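Local coordinates for protein trehalose-6-phosphate phosphatase (Cryptococcus neoformans, PDB 5DX9) that belongs to the trehalose-phosphatase family of the HAD clan and holds a glycan and a magnesium ion in the cleft between its core and cap, at residues Lys36-Ala41 / Thr140-Asn145; Ala87-Phe92 / Asn180-Pro185. One frame throughout, in Å; residues are numbered along the deposited sequence.

Interaction 1 (Lys36-Ala41 / Thr140-Asn145); sequences KVPSHA and TWHYRN. With GLC (alpha-D-glucopyranose), chain B; G6P (6-O-phosphono-alpha-D-glucopyranose), chain C.
Pro-38 lays its CG over one face of the His-142 imidazole, 3.9 Å from the ring centroid and 16° off the ring normal, a CH-pi contact that the rigid, compact ring of a proline suits, presenting its CG hydrogens to the pi face. On the opposite face the ring carries CG2 of Thr-140, two places back on the same strand, so the imidazole is sandwiched between two aliphatic groups. Its edge is turned to G6P: CE1 of His-142 lies 3.6 Å from O2 of G6P. Beyond Pro-38, the amide of Asn-145 reaches back across the gap, and its ND2 donates to the backbone O of Lys-36 over 3.1 Å. That bond is bent (143°) and comes from above the carbonyl plane. The aliphatic part of Lys-36 crosses the Asn-145 side chain at about a right angle, CG of Lys-36 resting 3.7 Å from OD1 of Asn-145. Between these two contacts runs Arg-144, its CG anti to the backbone N (chi1 178°) and its chain bent at chi3, which brings NE within 2.7 Å of O3 of GLC in a nearly straight hydrogen bond; NH2 adds a weak one to the same oxygen. In the second shell, NE2 of His-142 is hydrogen-bonded to Glu-133 OE1, which helps to fix the ring's rotation, while Arg-68 holds the carbonyl of Pro-38. The whole is the outer end of a glycan pocket, where a loop following the first core strand of a HAD phosphatase meets the cap sheet beside the bound GLC and G6P.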
ATOM      1  N   LYS A  36      18.422   0.698   8.179  1.00 48.42           N
ATOM      2  CA  LYS A  36      19.321  -0.410   7.858  1.00 47.98           C
ATOM      3  C   LYS A  36      18.656  -1.780   7.955  1.00 46.44           C
ATOM      4  O   LYS A  36      18.817  -2.619   7.065  1.00 46.41           O
ATOM      5  CB  LYS A  36      20.545  -0.379   8.778  1.00 48.75           C
ATOM      6  CG  LYS A  36      21.696   0.476   8.273  1.00 51.57           C
ATOM      7  CD  LYS A  36      21.345   1.952   8.249  1.00 55.48           C
ATOM      8  CE  LYS A  36      22.478   2.781   7.648  1.00 59.61           C
ATOM      9  NZ  LYS A  36      22.748   2.419   6.227  1.00 57.16           N
ATOM     10  N   VAL A  37      17.909  -2.007   9.032  1.00 49.38           N
ATOM     11  CA  VAL A  37      17.364  -3.333   9.313  1.00 49.15           C
ATOM     12  C   VAL A  37      15.836  -3.365   9.308  1.00 48.49           C
ATOM     13  O   VAL A  37      15.196  -2.617  10.042  1.00 50.16           O
ATOM     14  CB  VAL A  37      17.860  -3.853  10.673  1.00 49.81           C
ATOM     15  CG1 VAL A  37      17.532  -5.335  10.818  1.00 51.97           C
ATOM     16  CG2 VAL A  37      19.356  -3.613  10.820  1.00 45.96           C
ATOM     17  N   PRO A  38      15.253  -4.253   8.486  1.00 47.69           N
ATOM     18  CA  PRO A  38      13.803  -4.397   8.286  1.00 45.94           C
ATOM     19  C   PRO A  38      12.992  -4.495   9.580  1.00 51.47           C
ATOM     20  O   PRO A  38      11.916  -3.900   9.670  1.00 49.81           O
ATOM     21  CB  PRO A  38      13.693  -5.698   7.487  1.00 47.57           C
ATOM     22  CG  PRO A  38      14.963  -5.760   6.716  1.00 47.70           C
ATOM     23  CD  PRO A  38      16.020  -5.171   7.625  1.00 46.15           C
ATOM     24  N   SER A  39      13.500  -5.231  10.564  1.00 52.94           N
ATOM     25  CA  SER A  39      12.765  -5.455  11.805  1.00 50.92           C
ATOM     26  C   SER A  39      12.859  -4.264  12.751  1.00 52.44           C
ATOM     27  O   SER A  39      12.121  -4.183  13.734  1.00 53.61           O
ATOM     28  CB  SER A  39      13.278  -6.712  12.511  1.00 54.31           C
ATOM     29  OG  SER A  39      14.617  -6.536  12.942  1.00 50.74           O
ATOM     30  N   HIS A  40      13.762  -3.338  12.449  1.00 51.56           N
ATOM     31  CA  HIS A  40      13.971  -2.176  13.305  1.00 51.22           C
ATOM     32  C   HIS A  40      13.082  -0.986  12.932  1.00 55.78           C
ATOM     33  O   HIS A  40      13.146   0.069  13.569  1.00 53.47           O
ATOM     34  CB  HIS A  40      15.438  -1.755  13.262  1.00 47.43           C
ATOM     35  CG  HIS A  40      16.375  -2.812  13.767  1.00 56.43           C
ATOM     36  ND1 HIS A  40      15.959  -4.069  14.122  1.00 57.30           N
ATOM     37  CD2 HIS A  40      17.717  -2.776  13.970  1.00 56.75           C
ATOM     38  CE1 HIS A  40      17.002  -4.778  14.527  1.00 58.84           C
ATOM     39  NE2 HIS A  40      18.074  -4.021  14.446  1.00 61.57           N
ATOM     40  N   ALA A  41      12.255  -1.157  11.905  1.00 53.67           N
ATOM     41  CA  ALA A  41      11.369  -0.087  11.451  1.00 49.02           C
ATOM     42  C   ALA A  41      10.131   0.021  12.338  1.00 51.52           C
ATOM     43  O   ALA A  41       9.005  -0.165  11.874  1.00 49.51           O
ATOM     44  CB  ALA A  41      10.965  -0.316  10.005  1.00 45.93           C
ATOM     45  N   THR A 140      11.457 -11.480  -0.308  1.00 42.42           N
ATOM     46  CA  THR A 140      12.290 -10.302  -0.495  1.00 45.25           C
ATOM     47  C   THR A 140      13.758 -10.613  -0.250  1.00 44.04           C
ATOM     48  O   THR A 140      14.108 -11.229   0.754  1.00 42.65           O
ATOM     49  CB  THR A 140      11.867  -9.162   0.440  1.00 43.67           C
ATOM     50  OG1 THR A 140      10.487  -8.847   0.217  1.00 44.93           O
ATOM     51  CG2 THR A 140      12.720  -7.926   0.192  1.00 43.69           C
ATOM     52  N   TRP A 141      14.607 -10.187  -1.178  1.00 42.29           N
ATOM     53  CA  TRP A 141      16.050 -10.278  -0.998  1.00 43.11           C
ATOM     54  C   TRP A 141      16.621  -8.888  -0.736  1.00 43.36           C
ATOM     55  O   TRP A 141      16.490  -7.989  -1.566  1.00 42.73           O
ATOM     56  CB  TRP A 141      16.714 -10.908  -2.225  1.00 39.25           C
ATOM     57  CG  TRP A 141      18.203 -11.074  -2.092  1.00 45.73           C
ATOM     58  CD1 TRP A 141      18.863 -11.940  -1.263  1.00 43.30           C
ATOM     59  CD2 TRP A 141      19.218 -10.367  -2.822  1.00 42.48           C
ATOM     60  NE1 TRP A 141      20.222 -11.809  -1.430  1.00 42.51           N
ATOM     61  CE2 TRP A 141      20.465 -10.850  -2.374  1.00 43.26           C
ATOM     62  CE3 TRP A 141      19.191  -9.369  -3.800  1.00 42.15           C
ATOM     63  CZ2 TRP A 141      21.674 -10.372  -2.879  1.00 47.08           C
ATOM     64  CZ3 TRP A 141      20.393  -8.893  -4.295  1.00 45.79           C
ATOM     65  CH2 TRP A 141      21.616  -9.395  -3.834  1.00 45.79           C
ATOM     66  N   HIS A 142      17.241  -8.717   0.428  1.00 42.85           N
ATOM     67  CA  HIS A 142      17.823  -7.438   0.812  1.00 41.37           C
ATOM     68  C   HIS A 142      19.320  -7.397   0.533  1.00 44.14           C
ATOM     69  O   HIS A 142      20.025  -8.373   0.780  1.00 46.16           O
ATOM     70  CB  HIS A 142      17.584  -7.162   2.296  1.00 42.25           C
ATOM     71  CG  HIS A 142      16.142  -7.071   2.677  1.00 44.83           C
ATOM     72  ND1 HIS A 142      15.398  -5.924   2.508  1.00 45.65           N
ATOM     73  CD2 HIS A 142      15.306  -7.981   3.239  1.00 45.74           C
ATOM     74  CE1 HIS A 142      14.166  -6.131   2.938  1.00 45.24           C
ATOM     75  NE2 HIS A 142      14.085  -7.370   3.386  1.00 45.23           N
ATOM     76  N   TYR A 143      19.808  -6.265   0.033  1.00 41.11           N
ATOM     77  CA  TYR A 143      21.247  -6.084  -0.140  1.00 42.96           C
ATOM     78  C   TYR A 143      21.691  -4.708   0.351  1.00 41.51           C
ATOM     79  O   TYR A 143      22.772  -4.242  -0.003  1.00 44.20           O
ATOM     80  CB  TYR A 143      21.652  -6.283  -1.606  1.00 41.13           C
ATOM     81  CG  TYR A 143      21.075  -5.256  -2.551  1.00 45.60           C
ATOM     82  CD1 TYR A 143      21.770  -4.091  -2.856  1.00 45.45           C
ATOM     83  CD2 TYR A 143      19.833  -5.449  -3.138  1.00 47.10           C
ATOM     84  CE1 TYR A 143      21.242  -3.146  -3.718  1.00 46.93           C
ATOM     85  CE2 TYR A 143      19.296  -4.512  -3.999  1.00 46.93           C
ATOM     86  CZ  TYR A 143      20.004  -3.363  -4.288  1.00 51.18           C
ATOM     87  OH  TYR A 143      19.461  -2.432  -5.147  1.00 46.81           O
ATOM     88  N   ARG A 144      20.864  -4.067   1.175  1.00 40.88           N
ATOM     89  CA  ARG A 144      21.177  -2.731   1.678  1.00 42.45           C
ATOM     90  C   ARG A 144      22.445  -2.718   2.529  1.00 44.42           C
ATOM     91  O   ARG A 144      23.131  -1.700   2.618  1.00 43.36           O
ATOM     92  CB  ARG A 144      20.006  -2.165   2.489  1.00 45.76           C
ATOM     93  CG  ARG A 144      20.284  -0.784   3.079  1.00 45.21           C
ATOM     94  CD  ARG A 144      19.088  -0.226   3.843  1.00 43.58           C
ATOM     95  NE  ARG A 144      17.939  -0.033   2.967  1.00 45.82           N
ATOM     96  CZ  ARG A 144      17.796   0.988   2.128  1.00 44.63           C
ATOM     97  NH1 ARG A 144      18.732   1.921   2.051  1.00 42.00           N
ATOM     98  NH2 ARG A 144      16.717   1.071   1.362  1.00 44.15           N
ATOM     99  N   ASN A 145      22.760  -3.848   3.153  1.00 43.00           N
ATOM    100  CA  ASN A 145      23.939  -3.921   4.005  1.00 43.11           C
ATOM    101  C   ASN A 145      25.043  -4.776   3.395  1.00 45.94           C
ATOM    102  O   ASN A 145      25.934  -5.256   4.097  1.00 45.05           O
ATOM    103  CB  ASN A 145      23.557  -4.442   5.389  1.00 47.23           C
ATOM    104  CG  ASN A 145      22.628  -3.493   6.125  1.00 48.38           C
ATOM    105  OD1 ASN A 145      22.876  -2.288   6.185  1.00 48.21           O
ATOM    106  ND2 ASN A 145      21.544  -4.029   6.674  1.00 46.99           N
TER
HETATM  107  C1  GLC B   1      12.150  -1.888   3.142  1.00 44.31           C
HETATM  108  C2  GLC B   1      13.487  -1.693   2.425  1.00 43.93           C
HETATM  109  C3  GLC B   1      14.646  -2.157   3.296  1.00 44.26           C
HETATM  110  C4  GLC B   1      14.593  -1.523   4.679  1.00 44.56           C
HETATM  111  C5  GLC B   1      13.222  -1.732   5.316  1.00 43.01           C
HETATM  112  C6  GLC B   1      13.070  -0.948   6.619  1.00 44.02           C
HETATM  113  O2  GLC B   1      13.467  -2.411   1.176  1.00 46.28           O
HETATM  114  O3  GLC B   1      15.884  -1.811   2.665  1.00 47.35           O
HETATM  115  O4  GLC B   1      15.636  -2.102   5.479  1.00 50.19           O
HETATM  116  O5  GLC B   1      12.183  -1.298   4.442  1.00 44.36           O
HETATM  117  O6  GLC B   1      13.432   0.424   6.415  1.00 42.54           O
HETATM  118  C1  G6P C   2      10.497  -3.492   3.694  1.00 43.13           C
HETATM  119  C2  G6P C   2      10.201  -4.958   3.982  1.00 45.05           C
HETATM  120  C3  G6P C   2      10.139  -5.777   2.708  1.00 47.04           C
HETATM  121  C4  G6P C   2       9.067  -5.232   1.787  1.00 48.43           C
HETATM  122  C5  G6P C   2       9.055  -3.698   1.639  1.00 47.92           C
HETATM  123  C6  G6P C   2       7.625  -3.155   1.460  1.00 44.86           C
HETATM  124  O1  G6P C   2      11.830  -3.284   3.221  1.00 43.69           O
HETATM  125  O2  G6P C   2      11.202  -5.473   4.857  1.00 46.41           O
HETATM  126  O3  G6P C   2       9.781  -7.134   3.005  1.00 49.05           O
HETATM  127  O4  G6P C   2       9.296  -5.887   0.532  1.00 43.36           O
HETATM  128  O5  G6P C   2       9.557  -2.957   2.762  1.00 41.98           O
HETATM  129  O6  G6P C   2       7.227  -2.336   2.588  1.00 46.74           O
HETATM  130  P   G6P C   2       6.105  -1.164   2.435  1.00 44.37           P
HETATM  131  O1P G6P C   2       5.270  -0.913   3.786  1.00 44.09           O
HETATM  132  O2P G6P C   2       6.789   0.102   2.086  1.00 42.70           O
HETATM  133  O3P G6P C   2       5.127  -1.615   1.239  1.00 44.18           O

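Interaction 2 (Ala87-Phe92 / Asn180-Pro185); sequences AEHGSF and NLEVRP. With G6P (6-O-phosphono-alpha-D-glucopyranose), chain C; GLC (alpha-D-glucopyranose), chain B.
His-89 and Glu-182 approach from opposite directions, and the imidazole NE2 donates to Glu-182 OE2 over 2.8 Å with an N-H...O angle of 146°. The ring and carboxylate planes stand 69° apart, and the nitrogen meets OE2 from above the carboxylate plane; the oxygen is in turn tilted from the ring plane. Glu-182 spans the gap because its CG is anti to the backbone N (chi1 -168°) and the rest of the chain is extended, a reach suited to a glutamate on a strand. The same OE2 accepts the O4 hydroxyl of G6P at 2.6 Å, while OE1 forms a salt bridge with Lys-135, so the carboxylate is held between His-89, Lys-135 and the sugar hydroxyl. His-89 belongs to the turn between two antiparallel strands of the Rossmann-like HAD core, where Ser-91 and Phe-92 both face Ala-87 in a classic beta bulge. Within that turn Ser-91 OG donates to the backbone O of Glu-88 at 3.0 Å, and Gly-90 has positive backbone angles at which a CB would press on the preceding carbonyl. The methylene part of Arg-184 lies obliquely beside the histidine, its CD 4.0 Å from CB of His-89. The extended chain of Arg-184 carries the guanidinium away from its own CA, and NH1 donates to the carbonyl O of Pro-185 at 3.0 Å, in the guanidinium plane. Farther along the strand, the short amide of Asn-180 faces the second sugar, ND2 donating to O2 of GLC over 2.6 Å.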
ATOM      1  N   ALA A  87      -1.325  -6.811   3.950  1.00 53.45           N
ATOM      2  CA  ALA A  87       0.060  -7.260   3.989  1.00 47.23           C
ATOM      3  C   ALA A  87       0.496  -7.901   2.681  1.00 45.74           C
ATOM      4  O   ALA A  87      -0.320  -8.449   1.940  1.00 47.41           O
ATOM      5  CB  ALA A  87       0.265  -8.233   5.142  1.00 50.82           C
ATOM      6  N   GLU A  88       1.795  -7.818   2.413  1.00 46.44           N
ATOM      7  CA  GLU A  88       2.410  -8.466   1.260  1.00 49.08           C
ATOM      8  C   GLU A  88       1.768  -8.032  -0.054  1.00 50.57           C
ATOM      9  O   GLU A  88       1.445  -8.860  -0.909  1.00 50.50           O
ATOM     10  CB  GLU A  88       2.348  -9.989   1.419  1.00 48.17           C
ATOM     11  CG  GLU A  88       2.906 -10.465   2.759  1.00 47.38           C
ATOM     12  CD  GLU A  88       3.277 -11.936   2.772  1.00 48.97           C
ATOM     13  OE1 GLU A  88       3.690 -12.461   1.718  1.00 47.62           O
ATOM     14  OE2 GLU A  88       3.158 -12.565   3.843  1.00 48.00           O
ATOM     15  N   HIS A  89       1.579  -6.723  -0.194  1.00 49.47           N
ATOM     16  CA  HIS A  89       1.135  -6.121  -1.448  1.00 47.11           C
ATOM     17  C   HIS A  89      -0.273  -6.535  -1.851  1.00 49.08           C
ATOM     18  O   HIS A  89      -0.567  -6.702  -3.034  1.00 52.03           O
ATOM     19  CB  HIS A  89       2.122  -6.463  -2.567  1.00 46.77           C
ATOM     20  CG  HIS A  89       3.511  -5.975  -2.303  1.00 48.73           C
ATOM     21  ND1 HIS A  89       3.910  -4.685  -2.577  1.00 46.09           N
ATOM     22  CD2 HIS A  89       4.591  -6.599  -1.773  1.00 47.67           C
ATOM     23  CE1 HIS A  89       5.179  -4.536  -2.233  1.00 47.35           C
ATOM     24  NE2 HIS A  89       5.613  -5.684  -1.743  1.00 48.14           N
ATOM     25  N   GLY A  90      -1.147  -6.692  -0.864  1.00 51.38           N
ATOM     26  CA  GLY A  90      -2.544  -6.975  -1.137  1.00 52.39           C
ATOM     27  C   GLY A  90      -2.852  -8.447  -1.315  1.00 57.76           C
ATOM     28  O   GLY A  90      -3.895  -8.808  -1.865  1.00 57.79           O
ATOM     29  N   SER A  91      -1.946  -9.302  -0.853  1.00 56.67           N
ATOM     30  CA  SER A  91      -2.186 -10.739  -0.874  1.00 58.06           C
ATOM     31  C   SER A  91      -2.910 -11.162   0.405  1.00 62.85           C
ATOM     32  O   SER A  91      -3.451 -12.265   0.491  1.00 63.06           O
ATOM     33  CB  SER A  91      -0.873 -11.504  -1.031  1.00 53.84           C
ATOM     34  OG  SER A  91      -0.027 -11.282   0.079  1.00 56.19           O
ATOM     35  N   PHE A  92      -2.915 -10.271   1.393  1.00 61.05           N
ATOM     36  CA  PHE A  92      -3.633 -10.501   2.643  1.00 60.24           C
ATOM     37  C   PHE A  92      -4.325  -9.230   3.112  1.00 62.15           C
ATOM     38  O   PHE A  92      -3.816  -8.126   2.910  1.00 59.10           O
ATOM     39  CB  PHE A  92      -2.688 -11.008   3.730  1.00 57.84           C
ATOM     40  CG  PHE A  92      -2.085 -12.345   3.429  1.00 64.26           C
ATOM     41  CD1 PHE A  92      -2.867 -13.488   3.451  1.00 66.05           C
ATOM     42  CD2 PHE A  92      -0.738 -12.463   3.130  1.00 57.41           C
ATOM     43  CE1 PHE A  92      -2.318 -14.724   3.176  1.00 66.63           C
ATOM     44  CE2 PHE A  92      -0.182 -13.699   2.855  1.00 60.17           C
ATOM     45  CZ  PHE A  92      -0.974 -14.830   2.879  1.00 61.77           C
ATOM     46  N   ASN A 180      16.369  -3.621  -2.543  1.00 45.15           N
ATOM     47  CA  ASN A 180      15.895  -4.995  -2.454  1.00 44.09           C
ATOM     48  C   ASN A 180      15.331  -5.492  -3.776  1.00 44.90           C
ATOM     49  O   ASN A 180      15.045  -4.704  -4.680  1.00 45.10           O
ATOM     50  CB  ASN A 180      14.843  -5.138  -1.335  1.00 43.66           C
ATOM     51  CG  ASN A 180      13.439  -4.669  -1.747  1.00 40.42           C
ATOM     52  OD1 ASN A 180      12.902  -5.065  -2.782  1.00 41.53           O
ATOM     53  ND2 ASN A 180      12.828  -3.847  -0.905  1.00 40.77           N
ATOM     54  N   LEU A 181      15.171  -6.807  -3.872  1.00 44.05           N
ATOM     55  CA  LEU A 181      14.344  -7.421  -4.901  1.00 42.43           C
ATOM     56  C   LEU A 181      13.204  -8.173  -4.224  1.00 42.31           C
ATOM     57  O   LEU A 181      13.405  -8.807  -3.188  1.00 44.44           O
ATOM     58  CB  LEU A 181      15.153  -8.378  -5.774  1.00 45.44           C
ATOM     59  CG  LEU A 181      16.075  -7.794  -6.838  1.00 48.92           C
ATOM     60  CD1 LEU A 181      16.659  -8.917  -7.685  1.00 47.30           C
ATOM     61  CD2 LEU A 181      15.337  -6.782  -7.700  1.00 45.48           C
ATOM     62  N   GLU A 182      12.011  -8.103  -4.804  1.00 42.61           N
ATOM     63  CA  GLU A 182      10.876  -8.840  -4.267  1.00 42.41           C
ATOM     64  C   GLU A 182      10.067  -9.495  -5.377  1.00 41.87           C
ATOM     65  O   GLU A 182       9.909  -8.935  -6.460  1.00 42.27           O
ATOM     66  CB  GLU A 182       9.980  -7.922  -3.439  1.00 44.50           C
ATOM     67  CG  GLU A 182       8.940  -8.666  -2.618  1.00 43.63           C
ATOM     68  CD  GLU A 182       8.177  -7.752  -1.682  1.00 47.29           C
ATOM     69  OE1 GLU A 182       7.445  -8.271  -0.807  1.00 46.61           O
ATOM     70  OE2 GLU A 182       8.312  -6.516  -1.820  1.00 44.71           O
ATOM     71  N   VAL A 183       9.567 -10.693  -5.109  1.00 44.20           N
ATOM     72  CA  VAL A 183       8.700 -11.374  -6.058  1.00 41.70           C
ATOM     73  C   VAL A 183       7.352 -11.589  -5.401  1.00 41.35           C
ATOM     74  O   VAL A 183       7.277 -12.082  -4.277  1.00 43.34           O
ATOM     75  CB  VAL A 183       9.280 -12.724  -6.517  1.00 39.87           C
ATOM     76  CG1 VAL A 183       8.370 -13.360  -7.557  1.00 41.64           C
ATOM     77  CG2 VAL A 183      10.683 -12.538  -7.070  1.00 39.37           C
ATOM     78  N   ARG A 184       6.291 -11.197  -6.097  1.00 42.11           N
ATOM     79  CA  ARG A 184       4.933 -11.343  -5.585  1.00 43.92           C
ATOM     80  C   ARG A 184       4.060 -12.022  -6.619  1.00 41.27           C
ATOM     81  O   ARG A 184       4.441 -12.126  -7.781  1.00 42.61           O
ATOM     82  CB  ARG A 184       4.328  -9.985  -5.221  1.00 45.70           C
ATOM     83  CG  ARG A 184       4.039  -9.095  -6.427  1.00 45.79           C
ATOM     84  CD  ARG A 184       2.980  -8.050  -6.107  1.00 45.12           C
ATOM     85  NE  ARG A 184       3.014  -6.937  -7.049  1.00 45.02           N
ATOM     86  CZ  ARG A 184       2.452  -6.949  -8.255  1.00 50.40           C
ATOM     87  NH1 ARG A 184       1.805  -8.024  -8.690  1.00 47.05           N
ATOM     88  NH2 ARG A 184       2.544  -5.879  -9.034  1.00 50.26           N
ATOM     89  N   PRO A 185       2.878 -12.486  -6.195  1.00 43.15           N
ATOM     90  CA  PRO A 185       1.907 -13.016  -7.150  1.00 43.65           C
ATOM     91  C   PRO A 185       1.511 -11.924  -8.131  1.00 46.68           C
ATOM     92  O   PRO A 185       1.339 -10.773  -7.725  1.00 44.41           O
ATOM     93  CB  PRO A 185       0.728 -13.435  -6.266  1.00 47.19           C
ATOM     94  CG  PRO A 185       1.308 -13.591  -4.897  1.00 49.06           C
ATOM     95  CD  PRO A 185       2.388 -12.554  -4.810  1.00 44.96           C
TER
HETATM   96  C1  G6P C   2      10.497  -3.492   3.694  1.00 43.13           C
HETATM   97  C2  G6P C   2      10.201  -4.958   3.982  1.00 45.05           C
HETATM   98  C3  G6P C   2      10.139  -5.777   2.708  1.00 47.04           C
HETATM   99  C4  G6P C   2       9.067  -5.232   1.787  1.00 48.43           C
HETATM  100  C5  G6P C   2       9.055  -3.698   1.639  1.00 47.92           C
HETATM  101  C6  G6P C   2       7.625  -3.155   1.460  1.00 44.86           C
HETATM  102  O1  G6P C   2      11.830  -3.284   3.221  1.00 43.69           O
HETATM  103  O2  G6P C   2      11.202  -5.473   4.857  1.00 46.41           O
HETATM  104  O3  G6P C   2       9.781  -7.134   3.005  1.00 49.05           O
HETATM  105  O4  G6P C   2       9.296  -5.887   0.532  1.00 43.36           O
HETATM  106  O5  G6P C   2       9.557  -2.957   2.762  1.00 41.98           O
HETATM  107  O6  G6P C   2       7.227  -2.336   2.588  1.00 46.74           O
HETATM  108  P   G6P C   2       6.105  -1.164   2.435  1.00 44.37           P
HETATM  109  O1P G6P C   2       5.270  -0.913   3.786  1.00 44.09           O
HETATM  110  O2P G6P C   2       6.789   0.102   2.086  1.00 42.70           O
HETATM  111  O3P G6P C   2       5.127  -1.615   1.239  1.00 44.18           O
HETATM  112  C1  GLC B   1      12.150  -1.888   3.142  1.00 44.31           C
HETATM  113  C2  GLC B   1      13.487  -1.693   2.425  1.00 43.93           C
HETATM  114  C3  GLC B   1      14.646  -2.157   3.296  1.00 44.26           C
HETATM  115  C4  GLC B   1      14.593  -1.523   4.679  1.00 44.56           C
HETATM  116  C5  GLC B   1      13.222  -1.732   5.316  1.00 43.01           C
HETATM  117  C6  GLC B   1      13.070  -0.948   6.619  1.00 44.02           C
HETATM  118  O2  GLC B   1      13.467  -2.411   1.176  1.00 46.28           O
HETATM  119  O3  GLC B   1      15.884  -1.811   2.665  1.00 47.35           O
HETATM  120  O4  GLC B   1      15.636  -2.102   5.479  1.00 50.19           O
HETATM  121  O5  GLC B   1      12.183  -1.298   4.442  1.00 44.36           O
HETATM  122  O6  GLC B   1      13.432   0.424   6.415  1.00 42.54           O

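In the fold
Interactions 1 and 2 lie about 15 Å apart, centre to centre, and both line the glycan pocket. They join the core to the four-stranded antiparallel cap sheet at two places, through neighbouring strands 139-142 and 180-185; Trp-141 N lies 2.7 Å from Leu-181 O, a probable hydrogen bond between those strands. Interaction 1 is a surface contact at the GLC end, with the Arg-144 side chain about 10 Å from the magnesium ion. Interaction 2 is buried beside G6P, the His-89 side chain about 8 Å from the same ion, which Asn-26, Asp-28 and Asp-212 bind. Thr-140 OG1 also packs 3.2 Å from Glu-182 CD.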